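Local structure of multi-copper Oxidase CueO (Ochrobactrum, 6EVG) at residues 411-416 / 483-488; 439-444 / 502-507. The protein probably oxidises phenolic and lignin-related substrates as a laccase-like multicopper oxidase, passing their electrons through bound copper to molecular oxygen. One frame throughout, in Å; residues are numbered along the deposited sequence.

Interaction 1 of 2, residues 411-416 / 483-488; sequences DRIDVE and SHPFMF
Val415 sets its CG2 methyl against the CE1-CZ side of the Phe488 ring, 3.8 Å from CZ and equally near CE1, and the two side chains cross at about a right angle. The methyl comes in obliquely, neither squarely over the ring face nor in its plane. Phe488 holds CG between its backbone N and carbonyl carbon (chi1 61°), a torsion that swings the ring out to meet the valine. A branched valine suits an edge strand here: one methyl supplies the touch while the residue still keeps an extended backbone. The second pair, Ile413 and Pro485, also meets crosswise. Ile413 CD1 ends 4.0 Å from Pro485 CB, the long arm of the isoleucine covering a distance that the backbone does not close, since the two CA atoms lie 7.8 Å apart. Both touches reach across strand 501-506, which lies between strands 415-417 and 486-490 in one sheet of the C-terminal cupredoxin domain, a beta sandwich; this explains why side chains alone make the contact. Phe488 is buried between the sheets, its ring edge-to-face with Trp425 and Phe335 of the other sheet. Its strand runs on to Cys490, a ligand of the bound copper, which lies about 12 Å from the Phe488 side chain. A salt bridge braces the loop that leads into Val415. Arg412 grips Asp414 side-on, NE and NH2 both giving to OD1, with NE 2.8 Å from that oxygen. OD1 lies almost in the guanidinium plane and is approached on its syn side, though 25° out of the carboxylate plane. Gln503 of the intervening strand adds uncharged bonds, its backbone N giving to Asp414 OD2 and its NE2 to Arg412 O.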
loop_
_atom_site.group_PDB
_atom_site.type_symbol
_atom_site.label_atom_id
_atom_site.label_comp_id
_atom_site.label_asym_id
_atom_site.label_seq_id
_atom_site.Cartn_x
_atom_site.Cartn_y
_atom_site.Cartn_z
ATOM N N ASP A 411 -8.061 -17.632 -16.257
ATOM C CA ASP A 411 -8.740 -17.584 -17.541
ATOM C C ASP A 411 -10.139 -17.021 -17.492
ATOM O O ASP A 411 -10.799 -17.028 -18.526
ATOM C CB ASP A 411 -8.741 -19.017 -18.102
ATOM C CG ASP A 411 -7.364 -19.488 -18.451
ATOM O OD1 ASP A 411 -6.617 -18.713 -19.045
ATOM O OD2 ASP A 411 -6.971 -20.613 -18.107
ATOM N N ARG A 412 -10.607 -16.566 -16.333
ATOM C CA ARG A 412 -11.991 -16.120 -16.163
ATOM C C ARG A 412 -12.032 -14.609 -15.925
ATOM O O ARG A 412 -11.351 -14.097 -15.050
ATOM C CB ARG A 412 -12.634 -16.841 -14.985
ATOM C CG ARG A 412 -14.138 -16.575 -14.870
ATOM C CD ARG A 412 -14.726 -17.247 -13.637
ATOM N NE ARG A 412 -14.312 -16.578 -12.399
ATOM C CZ ARG A 412 -13.791 -17.137 -11.304
ATOM N NH1 ARG A 412 -13.566 -18.408 -11.217
ATOM N NH2 ARG A 412 -13.516 -16.323 -10.276
ATOM N N ILE A 413 -12.874 -13.941 -16.686
ATOM C CA ILE A 413 -13.159 -12.532 -16.489
ATOM C C ILE A 413 -14.410 -12.427 -15.632
ATOM O O ILE A 413 -15.495 -12.884 -16.012
ATOM C CB ILE A 413 -13.324 -11.758 -17.798
ATOM C CG1 ILE A 413 -12.062 -11.863 -18.658
ATOM C CG2 ILE A 413 -13.768 -10.333 -17.568
ATOM C CD1 ILE A 413 -10.807 -11.368 -17.985
ATOM N N ASP A 414 -14.297 -11.809 -14.473
ATOM C CA ASP A 414 -15.410 -11.691 -13.514
ATOM C C ASP A 414 -16.321 -10.504 -13.768
ATOM O O ASP A 414 -17.490 -10.576 -13.355
ATOM C CB ASP A 414 -14.813 -11.650 -12.101
ATOM C CG ASP A 414 -13.978 -12.906 -11.811
ATOM O OD1 ASP A 414 -14.592 -13.952 -11.611
ATOM O OD2 ASP A 414 -12.729 -12.819 -11.913
ATOM N N VAL A 415 -15.750 -9.420 -14.296
ATOM C CA VAL A 415 -16.443 -8.147 -14.457
ATOM C C VAL A 415 -16.112 -7.566 -15.797
ATOM O O VAL A 415 -14.925 -7.476 -16.180
ATOM C CB VAL A 415 -16.042 -7.162 -13.320
ATOM C CG1 VAL A 415 -16.370 -5.733 -13.651
ATOM C CG2 VAL A 415 -16.596 -7.606 -11.968
ATOM N N GLU A 416 -17.140 -7.087 -16.483
ATOM C CA GLU A 416 -17.004 -6.238 -17.644
ATOM C C GLU A 416 -17.553 -4.865 -17.312
ATOM O O GLU A 416 -18.739 -4.734 -17.106
ATOM C CB GLU A 416 -17.736 -6.815 -18.873
ATOM C CG GLU A 416 -17.186 -8.124 -19.331
ATOM C CD GLU A 416 -17.880 -8.707 -20.563
ATOM O OE1 GLU A 416 -18.761 -8.063 -21.149
ATOM O OE2 GLU A 416 -17.438 -9.805 -20.957
ATOM N N SER A 483 -6.072 -9.426 -22.937
ATOM C CA SER A 483 -4.793 -10.042 -22.687
ATOM C C SER A 483 -4.173 -9.622 -21.379
ATOM O O SER A 483 -3.290 -10.288 -20.883
ATOM C CB SER A 483 -3.781 -9.664 -23.780
ATOM O OG SER A 483 -3.556 -8.238 -23.921
ATOM N N HIS A 484 -4.633 -8.477 -20.846
ATOM C CA HIS A 484 -4.023 -7.843 -19.657
ATOM C C HIS A 484 -5.162 -7.321 -18.780
ATOM O O HIS A 484 -5.327 -6.137 -18.625
ATOM C CB HIS A 484 -3.056 -6.715 -20.009
ATOM C CG HIS A 484 -1.784 -7.103 -20.695
ATOM N ND1 HIS A 484 -1.699 -7.498 -22.010
ATOM C CD2 HIS A 484 -0.509 -6.990 -20.243
ATOM C CE1 HIS A 484 -0.414 -7.660 -22.312
ATOM N NE2 HIS A 484 0.335 -7.343 -21.265
ATOM N N PRO A 485 -5.961 -8.196 -18.165
ATOM C CA PRO A 485 -7.039 -7.703 -17.315
ATOM C C PRO A 485 -6.511 -6.966 -16.099
ATOM O O PRO A 485 -5.421 -7.251 -15.586
ATOM C CB PRO A 485 -7.774 -8.967 -16.900
ATOM C CG PRO A 485 -6.766 -10.034 -17.026
ATOM C CD PRO A 485 -5.887 -9.660 -18.161
ATOM N N PHE A 486 -7.323 -6.027 -15.587
ATOM C CA PHE A 486 -7.073 -5.483 -14.237
ATOM C C PHE A 486 -7.657 -6.439 -13.214
ATOM O O PHE A 486 -8.352 -7.412 -13.574
ATOM C CB PHE A 486 -7.650 -4.070 -14.137
ATOM C CG PHE A 486 -6.791 -2.958 -14.702
ATOM C CD1 PHE A 486 -5.460 -2.840 -14.403
ATOM C CD2 PHE A 486 -7.368 -1.967 -15.507
ATOM C CE1 PHE A 486 -4.713 -1.743 -14.863
ATOM C CE2 PHE A 486 -6.625 -0.918 -15.997
ATOM C CZ PHE A 486 -5.278 -0.804 -15.654
ATOM N N MET A 487 -7.311 -6.263 -11.973
ATOM C CA MET A 487 -7.682 -7.167 -10.912
ATOM C C MET A 487 -8.253 -6.411 -9.743
ATOM O O MET A 487 -7.951 -5.237 -9.558
ATOM C CB MET A 487 -6.493 -8.004 -10.482
ATOM C CG MET A 487 -5.947 -8.732 -11.770
ATOM S SD MET A 487 -4.581 -9.780 -11.470
ATOM C CE MET A 487 -5.421 -11.206 -11.204
ATOM N N PHE A 488 -9.023 -7.112 -8.922
ATOM C CA PHE A 488 -9.448 -6.631 -7.616
ATOM C C PHE A 488 -9.348 -7.773 -6.652
ATOM O O PHE A 488 -9.602 -8.933 -7.016
ATOM C CB PHE A 488 -10.806 -5.935 -7.669
ATOM C CG PHE A 488 -11.962 -6.791 -8.124
ATOM C CD1 PHE A 488 -12.209 -6.960 -9.464
ATOM C CD2 PHE A 488 -12.896 -7.348 -7.245
ATOM C CE1 PHE A 488 -13.348 -7.672 -9.930
ATOM C CE2 PHE A 488 -14.003 -8.062 -7.697
ATOM C CZ PHE A 488 -14.226 -8.215 -9.047
#

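Interaction 2 of 2, residues 439-444 / 502-507; sequences HGASFR and AQFVTV. With EDO (1,2-ethanediol), chain C.
The carbonyl oxygen of His439 meets the edge of the Phe504 ring, lying near the ring plane and 3.3 Å from CE2, with CZ equally close. Gly440 O approaches the same edge more distantly, while the methyl of Ala441 comes in obliquely, its CB 4.4 Å from CZ of Phe504. Small residues suit this turn. Gly440 has a phi of +76°, which glycine adopts easily, and a side chain there would be directed at the phenyl ring; the small methyl of the alanine rests loosely against it. The His439 side chain points elsewhere: ND1 donates to O1 of an ethanediol, probably from the crystallisation liquor, at 2.8 Å and 154°, the oxygen lying at the ring edge in the plane of the imidazole. Farther out, His439 NE2 is hydrogen-bonded to NE2 of His489, and its ring stacks on that of His91; the diol is held also by Asp102 and Gly103. In multicopper oxidases the histidine at this place, closing the sequence His-Pro-Phe-His-Ile-His that the copper ligand His434 opens, usually serves the trinuclear copper cluster; consistent with this, its side chain lies about 13 Å from a bound copper ion, about the usual separation of type 1 and trinuclear sites. With the imidazole replaced by an alanine's methyl, His489 would probably lose its NE2 partner, the diol O1 its donor and His91 its stacking ring. Phe504, for its part, is packed against Val415 and Ile438, which hold its ring against residues 439-441. The His439 carbonyl thus points at the slightly positive C-H rim of an aromatic ring rather than its electron-rich face, a weakly polar fit that lets a backbone oxygen lie against a buried phenylalanine.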
loop_
_atom_site.group_PDB
_atom_site.type_symbol
_atom_site.label_atom_id
_atom_site.label_comp_id
_atom_site.label_asym_id
_atom_site.label_seq_id
_atom_site.Cartn_x
_atom_site.Cartn_y
_atom_site.Cartn_z
ATOM N N HIS A 439 -7.061 -2.606 -8.928
ATOM C CA HIS A 439 -6.083 -2.127 -9.898
ATOM C C HIS A 439 -6.795 -1.376 -11.032
ATOM O O HIS A 439 -7.829 -1.845 -11.499
ATOM C CB HIS A 439 -5.291 -3.256 -10.533
ATOM C CG HIS A 439 -4.591 -4.174 -9.603
ATOM N ND1 HIS A 439 -3.450 -4.839 -9.998
ATOM C CD2 HIS A 439 -4.800 -4.546 -8.324
ATOM C CE1 HIS A 439 -3.034 -5.599 -9.005
ATOM N NE2 HIS A 439 -3.838 -5.434 -7.968
ATOM N N GLY A 440 -6.200 -0.280 -11.492
ATOM C CA GLY A 440 -6.725 0.333 -12.710
ATOM C C GLY A 440 -7.993 1.130 -12.604
ATOM O O GLY A 440 -8.571 1.510 -13.608
ATOM N N ALA A 441 -8.414 1.436 -11.369
ATOM C CA ALA A 441 -9.587 2.222 -11.103
ATOM C C ALA A 441 -9.380 2.937 -9.753
ATOM O O ALA A 441 -8.426 2.617 -9.016
ATOM C CB ALA A 441 -10.819 1.372 -11.081
ATOM N N SER A 442 -10.229 3.892 -9.496
ATOM C CA SER A 442 -10.190 4.652 -8.259
ATOM C C SER A 442 -11.586 4.688 -7.669
ATOM O O SER A 442 -12.561 4.546 -8.400
ATOM C CB SER A 442 -9.641 6.049 -8.470
ATOM O OG SER A 442 -8.322 6.021 -8.964
ATOM N N PHE A 443 -11.709 4.915 -6.350
ATOM C CA PHE A 443 -13.025 4.966 -5.764
ATOM C C PHE A 443 -13.122 5.995 -4.644
ATOM O O PHE A 443 -12.108 6.473 -4.090
ATOM C CB PHE A 443 -13.494 3.590 -5.269
ATOM C CG PHE A 443 -12.651 2.968 -4.215
ATOM C CD1 PHE A 443 -12.800 3.271 -2.868
ATOM C CD2 PHE A 443 -11.655 2.033 -4.539
ATOM C CE1 PHE A 443 -12.059 2.641 -1.884
ATOM C CE2 PHE A 443 -10.900 1.379 -3.575
ATOM C CZ PHE A 443 -11.088 1.717 -2.253
ATOM N N ARG A 444 -14.366 6.336 -4.363
ATOM C CA ARG A 444 -14.750 7.138 -3.202
ATOM C C ARG A 444 -15.538 6.271 -2.258
ATOM O O ARG A 444 -16.495 5.608 -2.694
ATOM C CB ARG A 444 -15.602 8.357 -3.596
ATOM C CG ARG A 444 -15.027 9.249 -4.658
ATOM C CD ARG A 444 -13.777 10.009 -4.239
ATOM N NE ARG A 444 -13.987 10.939 -3.125
ATOM C CZ ARG A 444 -14.593 12.117 -3.238
ATOM N NH1 ARG A 444 -15.065 12.581 -4.374
ATOM N NH2 ARG A 444 -14.678 12.892 -2.134
ATOM N N ALA A 502 -10.088 -11.468 -8.283
ATOM C CA ALA A 502 -10.941 -11.507 -9.475
ATOM C C ALA A 502 -10.388 -10.522 -10.487
ATOM O O ALA A 502 -9.487 -9.729 -10.206
ATOM C CB ALA A 502 -12.378 -11.139 -9.069
ATOM N N GLN A 503 -10.912 -10.595 -11.712
ATOM C CA GLN A 503 -10.382 -9.855 -12.851
ATOM C C GLN A 503 -11.462 -9.097 -13.598
ATOM O O GLN A 503 -12.624 -9.574 -13.690
ATOM C CB GLN A 503 -9.787 -10.919 -13.924
ATOM C CG GLN A 503 -8.780 -11.784 -13.340
ATOM C CD GLN A 503 -7.964 -12.463 -14.367
ATOM O OE1 GLN A 503 -6.760 -12.268 -14.337
ATOM N NE2 GLN A 503 -8.569 -13.386 -15.168
ATOM N N PHE A 504 -11.115 -7.939 -14.147
ATOM C CA PHE A 504 -12.020 -7.155 -14.972
ATOM C C PHE A 504 -11.377 -6.694 -16.243
ATOM O O PHE A 504 -10.142 -6.516 -16.328
ATOM C CB PHE A 504 -12.711 -6.008 -14.233
ATOM C CG PHE A 504 -11.857 -4.759 -13.960
ATOM C CD1 PHE A 504 -11.876 -3.700 -14.857
ATOM C CD2 PHE A 504 -11.161 -4.591 -12.785
ATOM C CE1 PHE A 504 -11.182 -2.518 -14.586
ATOM C CE2 PHE A 504 -10.527 -3.426 -12.502
ATOM C CZ PHE A 504 -10.508 -2.383 -13.392
ATOM N N VAL A 505 -12.217 -6.478 -17.243
ATOM C CA VAL A 505 -11.849 -5.790 -18.452
ATOM C C VAL A 505 -12.781 -4.579 -18.631
ATOM O O VAL A 505 -13.872 -4.551 -18.021
ATOM C CB VAL A 505 -11.902 -6.680 -19.707
ATOM C CG1 VAL A 505 -10.904 -7.787 -19.588
ATOM C CG2 VAL A 505 -13.286 -7.196 -20.022
ATOM N N THR A 506 -12.359 -3.635 -19.452
ATOM C CA THR A 506 -13.239 -2.510 -19.840
ATOM C C THR A 506 -13.827 -2.791 -21.177
ATOM O O THR A 506 -13.179 -3.380 -22.045
ATOM C CB THR A 506 -12.520 -1.161 -19.715
ATOM O OG1 THR A 506 -11.311 -1.142 -20.482
ATOM C CG2 THR A 506 -12.182 -0.862 -18.265
ATOM N N VAL A 507 -15.072 -2.334 -21.380
ATOM C CA VAL A 507 -15.828 -2.497 -22.612
ATOM C C VAL A 507 -16.380 -1.143 -23.018
ATOM O O VAL A 507 -16.418 -0.141 -22.365
ATOM C CB VAL A 507 -16.903 -3.619 -22.456
ATOM C CG1 VAL A 507 -16.290 -4.985 -22.099
ATOM C CG2 VAL A 507 -17.939 -3.281 -21.385
HETATM C C1 EDO C . -2.468 -5.210 -13.590
HETATM O O1 EDO C . -2.924 -4.229 -12.651
HETATM C C2 EDO C . -2.389 -6.602 -13.108
HETATM O O2 EDO C . -1.726 -6.677 -11.836
#

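In the fold
The two contacts interlock along the chain, their segments following in the order 411-416, 439-444, 483-488 and 502-507, and their centres are 9 Å apart. Both reach one sheet of the C-terminal cupredoxin domain, where strand 501-506 runs between 415-417 and 486-490. Backbone hydrogen bonds probably join them directly: Met487 O lies 2.8 Å from His439 N, and Phe486 O 2.9 Å from Phe504 N. Interaction 1 links the outer strand 415-417 to strand 486-490, which carries the copper ligand Cys490, whereas interaction 2 sets Phe504 of the domain's closing strand against the turn that follows strand 434-438, which carries the copper ligand His434, and leads to 442-448 of the other sheet.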